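Local coordinates for branched-chain alpha-ketoacid decarboxylase (Lactococcus lactis, PDB 2VBF), which probably decarboxylates branched-chain and aromatic alpha-keto acids to aldehydes, using thiamine diphosphate and magnesium as cofactors, at residues 25-30 against 167-172; 36-41 against 174-179; 77-82 against 89-94. All blocks are in the same frame, centred on the assembly; numbering follows the deposited sequence. Where two conformers were deposited one is given.

Contact 1 of 3, residues 25-30 against 167-172; sequences YTVGDY and YEIDRV
Tyr30 and Asp170 supply the polar part of this helix-to-helix contact. Tyr30 OH donates to Asp170 OD2 over 2.6 Å, approaching on the syn side but 29° out of the carboxylate plane. The acid sits at the edge of the phenol ring, with Asp170 CG in the ring plane and the two planes turned 33° apart; Asp170 OD1 lies 3.3 Å from Tyr30 CE2, near the ring plane. Tyr30 reaches that far because CG is anti to the backbone N (chi1 -167°), on a side chain that leaves helix 27-37 toward its partner. Arg34 forms a salt bridge with Asp170 OD1, and its positive charge would favour an ionised carboxylate here.

Apolar packing is concentrated on one methyl. Ile169 CD1 approaches Tyr30 CD2 at 4.1 Å and Val27 CG1 at 4.2 Å, while the Tyr30 and Ile169 side chains lie alongside one another, pointing opposite ways.

Bonds within segment 25-30 cap its helix. Asp29 N donates to Thr26 OG1 at 3.2 Å, and Thr26 N returns a bond to Asp29 OD2 at 2.9 Å, the reciprocal pair that defines a capping box. The other helix is tied to strand 156-159, where Glu168 OE1 bonds with Thr158 OG1 and Arg171 NH2 with Arg157 O.

The whole joins the capped start of helix 27-37 to helix 165-179, two neighbouring helices packed beside the parallel sheet of the N-terminal alpha/beta domain, a fold characteristic of thiamine diphosphate enzymes.

Contact 2 of 3, residues 36-41 against 174-179; sequences HELGIE and SQLLKE
Leu38 meets Leu176 and Leu177 with branched alkyl ends alone, so the touching side chains bring no flat group: there is no ring face or planar edge to assign, and the geometry has to be read from individual carbons. The two branches of Leu38 divide the work. Its CD1 faces Leu176, with Leu38 CD1 and Leu176 CD2 4.2 Å apart. The other branch goes to Leu177 and packs more closely, Leu38 CD2 lying 3.7 Å from Leu177 CD2 and 3.9 Å from Leu177 CG. Leu177 does not start out facing Leu38, but its chi1 of -73°, with CG beside the backbone N, carries its methyls to Leu38. In both pairs the side chains meet at a slant.

Leu38 lies just before Gly39, the first residue to leave helical backbone angles. Gly39 has a positive phi of 92°, and Gly39 N bonds back to His36 O at 2.9 Å as part of a Schellman motif, so the chain turns off its helical course right after the leucine that reaches across. Next to Leu38, Glu37 OE2 forms a salt bridge with Arg34 NH1. In the other segment, Leu177 also touches Leu203 of a loop.

With aliphatic carbon contacts alone and 106 Å² buried in total, the interaction is nondirectional: dispersion and exclusion of water would hold these helix ends together, and branch shape, not polar matching, sets how they fit.

Contact 3 of 3, residues 77-82 against 89-94; sequences YMADGY and AAFLTT
Helix 77-82 and strand 89-94 run nearly antiparallel, their axes at 166° and 7.3 Å apart at closest approach, and the Ala79 and Ala89 CA atoms come within 5.6 Å. Small side chains make this closeness possible. Ala89 CB lies 3.1 Å from Ala79 O, a tight approach, and 3.7 Å from Tyr82 CD2, so the one methyl touches both a helix carbonyl and the Tyr82 ring, in directions about a right angle apart. Ala79 CB in turn meets Phe91 CD2 at 3.6 Å; a chi1 of 73° turns the Phe91 ring so that this atom is the part of it nearest the methyl. The polar end of Tyr82 is engaged beyond this pair: its hydroxyl bonds with Glu42 OE1 and Glu41 N, and its ring stands edge-to-face with that of Phe44.

Strand 89-94 lies inside the parallel sheet, between strands 42-45 and 116-122, and Phe91 is also packed against Ala102 and Leu106 of helix 97-111. Helix 72-86 forms the connection from parallel strand 65-68 to strand 89-94, a beta-alpha-beta crossover, and Tyr77 and Met78 carry it onto Pro432 of helix 430-440.

In the fold
Contacts 1 and 2 hold the same two elements, helices 27-37 and 165-179, at points whose centres are 13 Å apart. Contact 1 is buried and mixes a tyrosine-to-carboxylate hydrogen bond with apolar packing; contact 2, only partly buried, is wholly aliphatic. Contact 3 differs in kind, pairing a helix with a sheet strand through entirely buried, small and aromatic side chains nearer the centre of the chain, and it is nested within the loops closed by the other two. Contacts 2 and 3 meet directly: Ile40 CD1 packs 3.5 Å from Ala89 C, linking the loop that enters strand 42-45 with the start of strand 89-94. Contact 1 stays about 10 Å from contact 3 at nearest atoms.

Contact 1 of 3, residues 25-30 against 167-172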
ATOM      1  N   TYR A  25     -28.012  19.970  11.210  1.00 24.60           N
ATOM      2  CA  TYR A  25     -26.919  19.181  11.807  1.00 22.51           C
ATOM      3  C   TYR A  25     -27.013  17.754  11.279  1.00 20.43           C
ATOM      4  O   TYR A  25     -28.103  17.185  11.203  1.00 18.55           O
ATOM      5  CB  TYR A  25     -27.009  19.203  13.342  1.00 22.23           C
ATOM      6  CG  TYR A  25     -25.826  18.613  14.104  1.00 22.12           C
ATOM      7  CD1 TYR A  25     -24.738  19.402  14.485  1.00 20.99           C
ATOM      8  CD2 TYR A  25     -25.814  17.268  14.482  1.00 21.34           C
ATOM      9  CE1 TYR A  25     -23.665  18.860  15.206  1.00 21.24           C
ATOM     10  CE2 TYR A  25     -24.747  16.724  15.202  1.00 20.75           C
ATOM     11  CZ  TYR A  25     -23.682  17.517  15.561  1.00 19.63           C
ATOM     12  OH  TYR A  25     -22.644  16.980  16.282  1.00 20.44           O
ATOM     13  N   THR A  26     -25.864  17.181  10.918  1.00 17.97           N
ATOM     14  CA  THR A  26     -25.814  15.920  10.193  1.00 18.01           C
ATOM     15  C   THR A  26     -24.936  14.877  10.891  1.00 15.94           C
ATOM     16  O   THR A  26     -24.161  15.189  11.805  1.00 15.09           O
ATOM     17  CB  THR A  26     -25.218  16.110   8.782  1.00 18.63           C
ATOM     18  OG1 THR A  26     -23.843  16.504   8.906  1.00 18.50           O
ATOM     19  CG2 THR A  26     -25.992  17.149   7.966  1.00 21.26           C
ATOM     20  N   VAL A  27     -25.017  13.646  10.394  1.00 16.43           N
ATOM     21  CA  VAL A  27     -24.153  12.557  10.863  1.00 15.45           C
ATOM     22  C   VAL A  27     -22.668  12.939  10.688  1.00 13.45           C
ATOM     23  O   VAL A  27     -21.841  12.688  11.571  1.00 13.72           O
ATOM     24  CB  VAL A  27     -24.480  11.260  10.091  1.00 15.37           C
ATOM     25  CG1 VAL A  27     -23.429  10.187  10.336  1.00 16.54           C
ATOM     26  CG2 VAL A  27     -25.903  10.759  10.444  1.00 14.50           C
ATOM     27  N   GLY A  28     -22.335  13.559   9.557  1.00 13.89           N
ATOM     28  CA  GLY A  28     -20.977  14.081   9.330  1.00 14.18           C
ATOM     29  C   GLY A  28     -20.505  15.025  10.425  1.00 14.66           C
ATOM     30  O   GLY A  28     -19.391  14.906  10.930  1.00 13.54           O
ATOM     31  N   ASP A  29     -21.370  15.968  10.798  1.00 15.36           N
ATOM     32  CA  ASP A  29     -21.086  16.890  11.901  1.00 15.73           C
ATOM     33  C   ASP A  29     -20.894  16.153  13.230  1.00 14.14           C
ATOM     34  O   ASP A  29     -19.995  16.474  14.001  1.00 16.38           O
ATOM     35  CB  ASP A  29     -22.217  17.915  12.056  1.00 16.04           C
ATOM     36  CG  ASP A  29     -22.443  18.736  10.801  1.00 18.52           C
ATOM     37  OD1 ASP A  29     -21.464  19.279  10.250  1.00 21.57           O
ATOM     38  OD2 ASP A  29     -23.599  18.830  10.346  1.00 19.41           O
ATOM     39  N   TYR A  30     -21.746  15.162  13.478  1.00 15.54           N
ATOM     40  CA  TYR A  30     -21.670  14.350  14.698  1.00 15.24           C
ATOM     41  C   TYR A  30     -20.309  13.656  14.823  1.00 14.56           C
ATOM     42  O   TYR A  30     -19.634  13.744  15.864  1.00 13.78           O
ATOM     43  CB  TYR A  30     -22.793  13.320  14.716  1.00 16.89           C
ATOM     44  CG  TYR A  30     -23.001  12.640  16.057  1.00 16.88           C
ATOM     45  CD1 TYR A  30     -23.979  13.088  16.936  1.00 17.56           C
ATOM     46  CD2 TYR A  30     -22.230  11.549  16.443  1.00 17.26           C
ATOM     47  CE1 TYR A  30     -24.177  12.477  18.153  1.00 17.50           C
ATOM     48  CE2 TYR A  30     -22.423  10.930  17.666  1.00 17.21           C
ATOM     49  CZ  TYR A  30     -23.396  11.402  18.522  1.00 17.92           C
ATOM     50  OH  TYR A  30     -23.613  10.806  19.748  1.00 19.60           O
ATOM     51  N   TYR A 167     -25.226   6.124  17.586  1.00 17.06           N
ATOM     52  CA  TYR A 167     -24.868   5.067  18.545  0.50 16.50           C
ATOM     53  C   TYR A 167     -23.635   4.278  18.098  1.00 16.05           C
ATOM     54  O   TYR A 167     -22.759   3.965  18.915  1.00 17.09           O
ATOM     55  CB  TYR A 167     -26.007   4.069  18.797  0.50 16.28           C
ATOM     56  CG  TYR A 167     -25.457   2.837  19.492  0.50 16.65           C
ATOM     57  CD1 TYR A 167     -25.178   2.855  20.857  0.50 16.21           C
ATOM     58  CD2 TYR A 167     -25.126   1.688  18.771  0.50 15.40           C
ATOM     59  CE1 TYR A 167     -24.623   1.747  21.496  0.50 16.21           C
ATOM     60  CE2 TYR A 167     -24.576   0.576  19.399  0.50 15.94           C
ATOM     61  CZ  TYR A 167     -24.320   0.612  20.757  0.50 14.97           C
ATOM     62  OH  TYR A 167     -23.792  -0.485  21.379  0.50 18.19           O
ATOM     63  N   GLU A 168     -23.571   3.972  16.804  1.00 16.53           N
ATOM     64  CA  GLU A 168     -22.447   3.215  16.245  1.00 16.08           C
ATOM     65  C   GLU A 168     -21.132   3.991  16.291  1.00 14.50           C
ATOM     66  O   GLU A 168     -20.077   3.444  16.652  1.00 13.42           O
ATOM     67  CB  GLU A 168     -22.758   2.766  14.817  1.00 17.06           C
ATOM     68  CG  GLU A 168     -23.738   1.595  14.751  1.00 18.63           C
ATOM     69  CD  GLU A 168     -23.158   0.313  15.313  1.00 21.24           C
ATOM     70  OE1 GLU A 168     -22.353  -0.334  14.618  1.00 21.49           O
ATOM     71  OE2 GLU A 168     -23.521  -0.062  16.442  1.00 20.57           O
ATOM     72  N   ILE A 169     -21.187   5.271  15.945  1.00 15.43           N
ATOM     73  CA  ILE A 169     -20.012   6.130  16.092  1.00 14.96           C
ATOM     74  C   ILE A 169     -19.526   6.131  17.534  1.00 15.39           C
ATOM     75  O   ILE A 169     -18.340   5.947  17.807  1.00 14.73           O
ATOM     76  CB  ILE A 169     -20.307   7.572  15.632  1.00 14.41           C
ATOM     77  CG1 ILE A 169     -20.425   7.614  14.108  1.00 14.87           C
ATOM     78  CG2 ILE A 169     -19.251   8.552  16.148  1.00 13.48           C
ATOM     79  CD1 ILE A 169     -21.017   8.905  13.565  1.00 13.86           C
ATOM     80  N   ASP A 170     -20.456   6.311  18.467  1.00 14.90           N
ATOM     81  CA  ASP A 170     -20.118   6.350  19.868  1.00 16.26           C
ATOM     82  C   ASP A 170     -19.583   5.004  20.358  1.00 14.33           C
ATOM     83  O   ASP A 170     -18.631   4.973  21.120  1.00 15.30           O
ATOM     84  CB  ASP A 170     -21.329   6.807  20.673  1.00 17.08           C
ATOM     85  CG  ASP A 170     -21.608   8.290  20.502  1.00 19.97           C
ATOM     86  OD1 ASP A 170     -20.852   8.965  19.770  1.00 19.36           O
ATOM     87  OD2 ASP A 170     -22.576   8.795  21.107  1.00 21.32           O
ATOM     88  N   ARG A 171     -20.158   3.918  19.854  1.00 15.15           N
ATOM     89  CA  ARG A 171     -19.728   2.578  20.223  1.00 16.01           C
ATOM     90  C   ARG A 171     -18.280   2.362  19.812  1.00 15.62           C
ATOM     91  O   ARG A 171     -17.463   1.936  20.618  1.00 16.04           O
ATOM     92  CB  ARG A 171     -20.593   1.511  19.567  1.00 15.17           C
ATOM     93  CG  ARG A 171     -20.144   0.069  19.909  1.00 15.07           C
ATOM     94  CD  ARG A 171     -21.007  -0.983  19.262  1.00 16.11           C
ATOM     95  NE  ARG A 171     -20.921  -1.034  17.800  1.00 16.68           N
ATOM     96  CZ  ARG A 171     -19.926  -1.593  17.123  1.00 16.24           C
ATOM     97  NH1 ARG A 171     -18.882  -2.118  17.756  1.00 15.57           N
ATOM     98  NH2 ARG A 171     -19.972  -1.615  15.804  1.00 17.42           N
ATOM     99  N   VAL A 172     -17.965   2.657  18.557  1.00 15.26           N
ATOM    100  CA  VAL A 172     -16.615   2.355  18.066  1.00 14.85           C
ATOM    101  C   VAL A 172     -15.574   3.307  18.675  1.00 14.03           C
ATOM    102  O   VAL A 172     -14.487   2.864  19.030  1.00 15.49           O
ATOM    103  CB  VAL A 172     -16.546   2.312  16.511  1.00 14.82           C
ATOM    104  CG1 VAL A 172     -17.617   1.367  15.941  1.00 13.78           C
ATOM    105  CG2 VAL A 172     -16.675   3.712  15.910  1.00 18.33           C
TER

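Contact 2 of 3, residues 36-41 against 174-179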
ATOM      1  N   HIS A  36     -13.199  15.781  17.243  1.00 17.31           N
ATOM      2  CA  HIS A  36     -12.714  16.950  17.983  1.00 17.66           C
ATOM      3  C   HIS A  36     -12.585  16.677  19.484  1.00 17.32           C
ATOM      4  O   HIS A  36     -11.595  17.055  20.101  1.00 17.63           O
ATOM      5  CB  HIS A  36     -13.624  18.154  17.762  1.00 18.49           C
ATOM      6  CG  HIS A  36     -13.300  19.318  18.647  1.00 20.43           C
ATOM      7  ND1 HIS A  36     -12.212  20.134  18.429  1.00 22.73           N
ATOM      8  CD2 HIS A  36     -13.913  19.792  19.759  1.00 21.93           C
ATOM      9  CE1 HIS A  36     -12.172  21.066  19.364  1.00 22.97           C
ATOM     10  NE2 HIS A  36     -13.187  20.876  20.189  1.00 21.07           N
ATOM     11  N   GLU A  37     -13.588  16.019  20.067  1.00 17.80           N
ATOM     12  CA  GLU A  37     -13.556  15.667  21.487  1.00 19.33           C
ATOM     13  C   GLU A  37     -12.350  14.802  21.842  1.00 18.36           C
ATOM     14  O   GLU A  37     -11.818  14.889  22.955  1.00 17.42           O
ATOM     15  CB  GLU A  37     -14.795  14.882  21.899  1.00 19.47           C
ATOM     16  CG  GLU A  37     -16.098  15.616  21.938  1.00 23.50           C
ATOM     17  CD  GLU A  37     -17.221  14.708  22.425  1.00 23.19           C
ATOM     18  OE1 GLU A  37     -16.943  13.751  23.183  1.00 29.70           O
ATOM     19  OE2 GLU A  37     -18.380  14.955  22.053  1.00 28.53           O
ATOM     20  N   LEU A  38     -11.951  13.943  20.900  1.00 17.97           N
ATOM     21  CA  LEU A  38     -10.774  13.086  21.069  1.00 17.23           C
ATOM     22  C   LEU A  38      -9.441  13.835  20.940  1.00 16.61           C
ATOM     23  O   LEU A  38      -8.382  13.236  21.150  1.00 17.53           O
ATOM     24  CB  LEU A  38     -10.807  11.928  20.062  1.00 18.23           C
ATOM     25  CG  LEU A  38     -11.958  10.923  20.181  1.00 19.28           C
ATOM     26  CD1 LEU A  38     -11.928   9.914  19.020  1.00 20.16           C
ATOM     27  CD2 LEU A  38     -11.917  10.203  21.528  1.00 20.98           C
ATOM     28  N   GLY A  39      -9.485  15.124  20.594  1.00 15.38           N
ATOM     29  CA  GLY A  39      -8.287  15.949  20.473  1.00 15.70           C
ATOM     30  C   GLY A  39      -7.684  15.988  19.079  1.00 15.24           C
ATOM     31  O   GLY A  39      -6.591  16.536  18.897  1.00 15.99           O
ATOM     32  N   ILE A  40      -8.388  15.417  18.105  1.00 15.14           N
ATOM     33  CA  ILE A  40      -7.933  15.390  16.720  1.00 14.96           C
ATOM     34  C   ILE A  40      -8.208  16.748  16.070  1.00 15.00           C
ATOM     35  O   ILE A  40      -9.346  17.228  16.057  1.00 15.32           O
ATOM     36  CB  ILE A  40      -8.606  14.240  15.900  1.00 14.46           C
ATOM     37  CG1 ILE A  40      -8.301  12.875  16.538  1.00 14.08           C
ATOM     38  CG2 ILE A  40      -8.119  14.241  14.442  1.00 14.71           C
ATOM     39  CD1 ILE A  40      -9.187  11.733  16.033  1.00 13.58           C
ATOM     40  N   GLU A  41      -7.148  17.343  15.526  1.00 15.96           N
ATOM     41  CA  GLU A  41      -7.212  18.666  14.898  1.00 17.14           C
ATOM     42  C   GLU A  41      -6.864  18.637  13.408  1.00 15.40           C
ATOM     43  O   GLU A  41      -6.930  19.660  12.718  1.00 14.54           O
ATOM     44  CB  GLU A  41      -6.271  19.605  15.655  1.00 17.90           C
ATOM     45  CG  GLU A  41      -6.734  19.867  17.100  1.00 19.30           C
ATOM     46  CD  GLU A  41      -5.699  20.581  17.954  1.00 22.69           C
ATOM     47  OE1 GLU A  41      -4.653  21.016  17.441  1.00 25.96           O
ATOM     48  OE2 GLU A  41      -5.935  20.708  19.169  1.00 28.97           O
ATOM     49  N   SER A 174     -15.852   4.814  21.590  1.00 16.59           N
ATOM     50  CA  SER A 174     -15.733   4.391  22.985  1.00 17.13           C
ATOM     51  C   SER A 174     -14.760   3.214  23.087  1.00 16.18           C
ATOM     52  O   SER A 174     -13.943   3.169  24.013  1.00 17.02           O
ATOM     53  CB  SER A 174     -17.104   4.026  23.563  1.00 18.75           C
ATOM     54  OG  SER A 174     -17.890   5.196  23.736  1.00 20.44           O
ATOM     55  N   GLN A 175     -14.818   2.293  22.123  1.00 17.20           N
ATOM     56  CA  GLN A 175     -13.846   1.191  22.051  1.00 17.15           C
ATOM     57  C   GLN A 175     -12.432   1.714  21.780  1.00 16.59           C
ATOM     58  O   GLN A 175     -11.466   1.210  22.347  1.00 16.54           O
ATOM     59  CB  GLN A 175     -14.247   0.146  21.014  1.00 20.31           C
ATOM     60  CG  GLN A 175     -13.577  -1.215  21.197  1.00 22.56           C
ATOM     61  CD  GLN A 175     -14.025  -1.974  22.451  1.00 28.03           C
ATOM     62  OE1 GLN A 175     -14.903  -1.518  23.221  1.00 35.42           O
ATOM     63  NE2 GLN A 175     -13.455  -3.147  22.646  1.00 28.32           N
ATOM     64  N   LEU A 176     -12.300   2.737  20.934  1.00 14.67           N
ATOM     65  CA  LEU A 176     -10.993   3.381  20.750  1.00 15.09           C
ATOM     66  C   LEU A 176     -10.453   3.892  22.089  1.00 15.49           C
ATOM     67  O   LEU A 176      -9.299   3.661  22.438  1.00 16.05           O
ATOM     68  CB  LEU A 176     -11.072   4.505  19.721  1.00 15.72           C
ATOM     69  CG  LEU A 176      -9.747   5.232  19.474  1.00 15.89           C
ATOM     70  CD1 LEU A 176      -9.485   5.394  17.990  1.00 18.78           C
ATOM     71  CD2 LEU A 176      -9.691   6.570  20.195  1.00 20.08           C
ATOM     72  N   LEU A 177     -11.308   4.557  22.853  1.00 18.44           N
ATOM     73  CA  LEU A 177     -10.914   5.053  24.208  1.00 18.63           C
ATOM     74  C   LEU A 177     -10.542   3.928  25.180  1.00 19.09           C
ATOM     75  O   LEU A 177      -9.568   4.052  25.929  1.00 17.83           O
ATOM     76  CB  LEU A 177     -12.018   5.938  24.789  1.00 19.12           C
ATOM     77  CG  LEU A 177     -12.114   7.304  24.111  1.00 19.41           C
ATOM     78  CD1 LEU A 177     -13.386   8.036  24.528  1.00 21.28           C
ATOM     79  CD2 LEU A 177     -10.876   8.142  24.413  1.00 21.70           C
ATOM     80  N   LYS A 178     -11.290   2.830  25.142  1.00 20.19           N
ATOM     81  CA  LYS A 178     -11.098   1.728  26.088  1.00 21.17           C
ATOM     82  C   LYS A 178      -9.777   0.994  25.862  1.00 19.72           C
ATOM     83  O   LYS A 178      -9.060   0.698  26.824  1.00 20.41           O
ATOM     84  CB  LYS A 178     -12.256   0.733  25.990  1.00 23.21           C
ATOM     85  CG  LYS A 178     -12.234  -0.412  27.019  1.00 24.91           C
ATOM     86  CD  LYS A 178     -12.709  -1.727  26.389  1.00 27.46           C
ATOM     87  CE  LYS A 178     -12.752  -2.883  27.390  1.00 29.00           C
ATOM     88  NZ  LYS A 178     -13.860  -2.738  28.382  1.00 32.32           N
ATOM     89  N   GLU A 179      -9.476   0.684  24.602  1.00 18.07           N
ATOM     90  CA  GLU A 179      -8.350  -0.195  24.255  1.00 18.27           C
ATOM     91  C   GLU A 179      -7.175   0.536  23.597  1.00 15.74           C
ATOM     92  O   GLU A 179      -6.082  -0.012  23.540  1.00 15.57           O
ATOM     93  CB  GLU A 179      -8.805  -1.285  23.276  1.00 19.68           C
ATOM     94  CG  GLU A 179      -9.843  -2.272  23.777  1.00 23.67           C
ATOM     95  CD  GLU A 179     -10.076  -3.408  22.782  1.00 25.38           C
ATOM     96  OE1 GLU A 179      -9.103  -4.133  22.439  1.00 30.43           O
ATOM     97  OE2 GLU A 179     -11.229  -3.577  22.333  1.00 29.72           O
TER

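Contact 3 of 3, residues 77-82 against 89-94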
ATOM      1  N   TYR A  77       0.156   5.520   7.732  1.00  7.71           N
ATOM      2  CA  TYR A  77       1.393   5.693   8.476  1.00  9.49           C
ATOM      3  C   TYR A  77       1.421   7.046   9.196  1.00  9.19           C
ATOM      4  O   TYR A  77       1.864   7.157  10.346  1.00 11.15           O
ATOM      5  CB  TYR A  77       2.584   5.614   7.524  1.00 10.01           C
ATOM      6  CG  TYR A  77       2.932   4.253   6.929  1.00  8.40           C
ATOM      7  CD1 TYR A  77       2.587   3.051   7.556  1.00  9.76           C
ATOM      8  CD2 TYR A  77       3.699   4.186   5.758  1.00 10.08           C
ATOM      9  CE1 TYR A  77       2.989   1.811   7.013  1.00 11.49           C
ATOM     10  CE2 TYR A  77       4.086   2.973   5.214  1.00 10.51           C
ATOM     11  CZ  TYR A  77       3.731   1.795   5.844  1.00 10.74           C
ATOM     12  OH  TYR A  77       4.136   0.605   5.289  1.00  9.24           O
ATOM     13  N   MET A  78       0.994   8.075   8.477  1.00  9.53           N
ATOM     14  CA  MET A  78       0.992   9.435   9.016  1.00  9.08           C
ATOM     15  C   MET A  78       0.056   9.564  10.205  1.00 10.24           C
ATOM     16  O   MET A  78       0.428  10.160  11.213  1.00  9.86           O
ATOM     17  CB  MET A  78       0.611  10.442   7.941  1.00 10.03           C
ATOM     18  CG  MET A  78       0.883  11.896   8.339  1.00 10.00           C
ATOM     19  SD  MET A  78       0.916  13.077   6.956  1.00 12.23           S
ATOM     20  CE  MET A  78       2.338  12.484   6.051  1.00 10.99           C
ATOM     21  N   ALA A  79      -1.141   8.997  10.066  1.00  9.99           N
ATOM     22  CA  ALA A  79      -2.124   8.958  11.157  1.00 10.61           C
ATOM     23  C   ALA A  79      -1.579   8.223  12.395  1.00 10.40           C
ATOM     24  O   ALA A  79      -1.771   8.661  13.534  1.00  9.56           O
ATOM     25  CB  ALA A  79      -3.425   8.336  10.673  1.00 10.02           C
ATOM     26  N   ASP A  80      -0.860   7.125  12.171  1.00 10.14           N
ATOM     27  CA  ASP A  80      -0.213   6.386  13.248  1.00 10.21           C
ATOM     28  C   ASP A  80       0.804   7.278  14.004  1.00 10.69           C
ATOM     29  O   ASP A  80       0.720   7.411  15.220  1.00 11.58           O
ATOM     30  CB  ASP A  80       0.416   5.106  12.666  1.00  9.86           C
ATOM     31  CG  ASP A  80       1.075   4.224  13.696  1.00 10.41           C
ATOM     32  OD1 ASP A  80       1.965   4.691  14.431  1.00  9.64           O
ATOM     33  OD2 ASP A  80       0.750   3.015  13.696  1.00 13.48           O
ATOM     34  N   GLY A  81       1.741   7.911  13.293  1.00 10.46           N
ATOM     35  CA  GLY A  81       2.659   8.858  13.919  1.00 11.41           C
ATOM     36  C   GLY A  81       1.968   9.973  14.687  1.00 11.36           C
ATOM     37  O   GLY A  81       2.359  10.320  15.799  1.00 11.68           O
ATOM     38  N   TYR A  82       0.926  10.535  14.091  1.00 11.56           N
ATOM     39  CA  TYR A  82       0.137  11.571  14.756  1.00 12.52           C
ATOM     40  C   TYR A  82      -0.464  11.030  16.052  1.00 12.17           C
ATOM     41  O   TYR A  82      -0.430  11.711  17.079  1.00 12.14           O
ATOM     42  CB  TYR A  82      -0.955  12.034  13.809  1.00 11.31           C
ATOM     43  CG  TYR A  82      -1.807  13.217  14.233  1.00 11.61           C
ATOM     44  CD1 TYR A  82      -1.515  14.502  13.797  1.00 10.28           C
ATOM     45  CD2 TYR A  82      -2.955  13.034  14.992  1.00 12.82           C
ATOM     46  CE1 TYR A  82      -2.328  15.593  14.133  1.00 12.28           C
ATOM     47  CE2 TYR A  82      -3.770  14.111  15.340  1.00 13.27           C
ATOM     48  CZ  TYR A  82      -3.456  15.391  14.906  1.00 12.76           C
ATOM     49  OH  TYR A  82      -4.287  16.471  15.242  1.00 14.47           O
ATOM     50  N   ALA A  89      -5.969   9.812  16.491  1.00 11.57           N
ATOM     51  CA  ALA A  89      -5.827  10.236  15.095  1.00 11.50           C
ATOM     52  C   ALA A  89      -6.965   9.738  14.223  1.00 11.31           C
ATOM     53  O   ALA A  89      -7.686   8.819  14.590  1.00 10.57           O
ATOM     54  CB  ALA A  89      -4.499   9.752  14.534  1.00 12.42           C
ATOM     55  N   ALA A  90      -7.108  10.361  13.059  1.00  9.92           N
ATOM     56  CA  ALA A  90      -8.060   9.921  12.042  1.00 10.20           C
ATOM     57  C   ALA A  90      -7.540  10.129  10.622  1.00 10.62           C
ATOM     58  O   ALA A  90      -6.829  11.104  10.314  1.00  9.74           O
ATOM     59  CB  ALA A  90      -9.418  10.632  12.222  1.00 10.62           C
ATOM     60  N   PHE A  91      -7.873   9.176   9.756  1.00 10.13           N
ATOM     61  CA  PHE A  91      -7.671   9.374   8.319  1.00 11.13           C
ATOM     62  C   PHE A  91      -8.876   8.846   7.534  1.00 11.38           C
ATOM     63  O   PHE A  91      -9.651   8.045   8.039  1.00 10.95           O
ATOM     64  CB  PHE A  91      -6.331   8.809   7.831  1.00 12.40           C
ATOM     65  CG  PHE A  91      -6.256   7.303   7.771  1.00 11.83           C
ATOM     66  CD1 PHE A  91      -6.368   6.635   6.556  1.00 10.43           C
ATOM     67  CD2 PHE A  91      -6.006   6.561   8.918  1.00 12.41           C
ATOM     68  CE1 PHE A  91      -6.294   5.252   6.496  1.00 11.06           C
ATOM     69  CE2 PHE A  91      -5.912   5.176   8.866  1.00 13.00           C
ATOM     70  CZ  PHE A  91      -6.056   4.522   7.651  1.00 11.45           C
ATOM     71  N   LEU A  92      -9.027   9.375   6.325  1.00 10.57           N
ATOM     72  CA  LEU A  92     -10.179   9.156   5.471  1.00 10.88           C
ATOM     73  C   LEU A  92      -9.738   8.523   4.162  1.00 12.45           C
ATOM     74  O   LEU A  92      -8.834   9.046   3.489  1.00 12.18           O
ATOM     75  CB  LEU A  92     -10.848  10.505   5.176  1.00 11.69           C
ATOM     76  CG  LEU A  92     -12.031  10.531   4.206  1.00 11.48           C
ATOM     77  CD1 LEU A  92     -13.215   9.715   4.714  1.00 11.36           C
ATOM     78  CD2 LEU A  92     -12.443  11.990   3.884  1.00 12.60           C
ATOM     79  N   THR A  93     -10.400   7.439   3.765  1.00 11.09           N
ATOM     80  CA  THR A  93     -10.111   6.797   2.482  1.00 11.80           C
ATOM     81  C   THR A  93     -11.404   6.556   1.734  1.00 12.89           C
ATOM     82  O   THR A  93     -12.492   6.801   2.262  1.00 12.02           O
ATOM     83  CB  THR A  93      -9.380   5.456   2.682  1.00 11.81           C
ATOM     84  OG1 THR A  93     -10.211   4.566   3.441  1.00 10.62           O
ATOM     85  CG2 THR A  93      -8.058   5.663   3.404  1.00 10.64           C
ATOM     86  N   THR A  94     -11.278   6.072   0.504  1.00 13.79           N
ATOM     87  CA  THR A  94     -12.425   5.677  -0.289  1.00 13.88           C
ATOM     88  C   THR A  94     -12.533   4.143  -0.306  1.00 13.18           C
ATOM     89  O   THR A  94     -11.544   3.421  -0.199  1.00 12.60           O
ATOM     90  CB  THR A  94     -12.328   6.292  -1.687  1.00 15.11           C
ATOM     91  OG1 THR A  94     -13.622   6.294  -2.316  1.00 16.12           O
ATOM     92  CG2 THR A  94     -11.290   5.559  -2.517  1.00 13.16           C
TER